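Local coordinates for putative transcriptional regulator (Streptomyces coelicolor, PDB 2ZB9), which probably acts as a TetR-family transcription factor, binding regulatory DNA through an N-terminal helix-turn-helix domain, at residues A42-E47 with G68-D73. Sequence-based numbering, arbitrary orientation.
Sequences AQLTFE and GALALD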
loop_
_atom_site.group_PDB
_atom_site.type_symbol
_atom_site.label_atom_id
_atom_site.label_comp_id
_atom_site.label_asym_id
_atom_site.label_seq_id
_atom_site.Cartn_x
_atom_site.Cartn_y
_atom_site.Cartn_z
ATOM N N ALA A 42 3.143 1.215 -20.993
ATOM C CA ALA A 42 4.167 1.816 -21.841
ATOM C C ALA A 42 3.723 1.847 -23.306
ATOM O O ALA A 42 4.096 2.747 -24.058
ATOM C CB ALA A 42 5.496 1.044 -21.694
ATOM N N GLN A 43 2.914 0.865 -23.693
ATOM C CA GLN A 43 2.416 0.757 -25.059
ATOM C C GLN A 43 1.245 1.685 -25.362
ATOM O O GLN A 43 0.932 1.936 -26.530
ATOM C CB GLN A 43 1.996 -0.688 -25.348
ATOM C CG GLN A 43 3.152 -1.664 -25.509
ATOM C CD GLN A 43 3.944 -1.409 -26.777
ATOM O OE1 GLN A 43 4.923 -0.650 -26.781
ATOM N NE2 GLN A 43 3.513 -2.031 -27.873
ATOM N N LEU A 44 0.598 2.194 -24.319
ATOM C CA LEU A 44 -0.542 3.077 -24.507
ATOM C C LEU A 44 -0.143 4.469 -24.987
ATOM O O LEU A 44 0.673 5.144 -24.356
ATOM C CB LEU A 44 -1.335 3.198 -23.204
ATOM C CG LEU A 44 -2.613 4.040 -23.255
ATOM C CD1 LEU A 44 -3.623 3.377 -24.184
ATOM C CD2 LEU A 44 -3.198 4.180 -21.846
ATOM N N THR A 45 -0.715 4.887 -26.115
ATOM C CA THR A 45 -0.447 6.213 -26.668
ATOM C C THR A 45 -1.745 6.805 -27.214
ATOM O O THR A 45 -2.657 6.076 -27.612
ATOM C CB THR A 45 0.566 6.176 -27.842
ATOM O OG1 THR A 45 -0.030 5.500 -28.954
ATOM C CG2 THR A 45 1.854 5.462 -27.442
ATOM N N PHE A 46 -1.822 8.128 -27.234
ATOM C CA PHE A 46 -3.000 8.809 -27.762
ATOM C C PHE A 46 -3.146 8.491 -29.253
ATOM O O PHE A 46 -4.252 8.287 -29.746
ATOM C CB PHE A 46 -2.863 10.319 -27.545
ATOM C CG PHE A 46 -3.196 10.763 -26.145
ATOM C CD1 PHE A 46 -4.492 11.147 -25.815
ATOM C CD2 PHE A 46 -2.219 10.783 -25.154
ATOM C CE1 PHE A 46 -4.816 11.549 -24.517
ATOM C CE2 PHE A 46 -2.530 11.183 -23.848
ATOM C CZ PHE A 46 -3.832 11.567 -23.529
ATOM N N GLU A 47 -2.016 8.437 -29.955
ATOM C CA GLU A 47 -2.000 8.138 -31.388
ATOM C C GLU A 47 -2.533 6.736 -31.659
ATOM O O GLU A 47 -3.219 6.495 -32.652
ATOM C CB GLU A 47 -0.572 8.244 -31.934
ATOM C CG GLU A 47 -0.320 9.433 -32.855
ATOM C CD GLU A 47 0.671 10.436 -32.281
ATOM O OE1 GLU A 47 1.095 11.353 -33.025
ATOM O OE2 GLU A 47 1.025 10.315 -31.088
ATOM N N GLY A 68 -1.338 9.563 -18.264
ATOM C CA GLY A 68 -1.705 9.003 -16.976
ATOM C C GLY A 68 -3.207 8.938 -16.788
ATOM O O GLY A 68 -3.744 7.902 -16.398
ATOM N N ALA A 69 -3.889 10.045 -17.069
ATOM C CA ALA A 69 -5.340 10.102 -16.942
ATOM C C ALA A 69 -6.010 9.134 -17.912
ATOM O O ALA A 69 -7.031 8.520 -17.585
ATOM C CB ALA A 69 -5.836 11.517 -17.205
ATOM N N LEU A 70 -5.436 9.004 -19.104
ATOM C CA LEU A 70 -5.984 8.106 -20.114
ATOM C C LEU A 70 -5.928 6.663 -19.620
ATOM O O LEU A 70 -6.922 5.942 -19.663
ATOM C CB LEU A 70 -5.204 8.232 -21.425
ATOM C CG LEU A 70 -5.719 7.384 -22.590
ATOM C CD1 LEU A 70 -7.102 7.866 -23.009
ATOM C CD2 LEU A 70 -4.755 7.483 -23.758
ATOM N N ALA A 71 -4.761 6.249 -19.142
ATOM C CA ALA A 71 -4.588 4.894 -18.642
ATOM C C ALA A 71 -5.478 4.597 -17.434
ATOM O O ALA A 71 -6.161 3.572 -17.415
ATOM C CB ALA A 71 -3.131 4.656 -18.289
ATOM N N LEU A 72 -5.480 5.490 -16.443
ATOM C CA LEU A 72 -6.280 5.296 -15.227
ATOM C C LEU A 72 -7.778 5.205 -15.485
ATOM O O LEU A 72 -8.460 4.347 -14.927
ATOM C CB LEU A 72 -6.034 6.423 -14.211
ATOM C CG LEU A 72 -4.890 6.395 -13.183
ATOM C CD1 LEU A 72 -4.777 5.003 -12.562
ATOM C CD2 LEU A 72 -3.592 6.785 -13.826
ATOM N N ASP A 73 -8.300 6.102 -16.314
ATOM C CA ASP A 73 -9.727 6.095 -16.615
ATOM C C ASP A 73 -10.077 4.816 -17.376
ATOM O O ASP A 73 -11.093 4.176 -17.099
ATOM C CB ASP A 73 -10.097 7.328 -17.440
ATOM C CG ASP A 73 -11.566 7.708 -17.313
ATOM O OD1 ASP A 73 -12.308 7.061 -16.537
ATOM O OD2 ASP A 73 -11.976 8.674 -17.992
#
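Leu70 slots its CD2 methyl between Leu44 and Phe46, and with Ala71 alongside it forms an apolar joint between the loop leading into helix 46-53, at the edge of the predicted helix-turn-helix motif, and helix 67-83. It illustrates how one leucine methyl can serve two neighbours, an aromatic face and an aliphatic branch. Along 68-73, Leu70 is the first residue to make close contact with 42-47. With CG anti to the backbone N (chi1 -177°), the branch extends across to 42-47. There CD2 sits almost squarely above the Phe46 ring, 4.0 Å from the centroid and 6° off the ring normal, a CH-pi contact over the face. The two side chains run past one another in opposite directions, so the ring also reaches back along the leucine: Phe46 CZ lies 4.2 Å from Leu70 CB. The same CD2 methyl meets Leu44 as well, 4.1 Å from its CG, and is thus shared by Leu44 and Phe46. Ala71, next along, has only a methyl, and Leu44 CD2 comes as near to its CA as to its CB, 3.6 Å from each, bringing the branch right down onto the helix surface. Between Leu44 and Phe46, Thr45 turns from helix 67-83 and takes the N-cap position of helix 46-53, its OG1 bonded to Arg48 N. Two residues beyond Ala71, Asp73 pairs with Arg25 and accepts a hydrogen bond from Trp64 NE1. Around this joint, Val32 of helix 20-39 and Val49 of helix 46-53 each touch both Leu44 and Leu70, so that helices 20-39, 46-53 and 67-83 meet around these leucines, while Leu72 turns away from 42-47 to pack on Tyr132, Leu135 and Tyr136 of helix 126-153, so that helix 67-83 links the DNA-binding domain to the C-terminal helices.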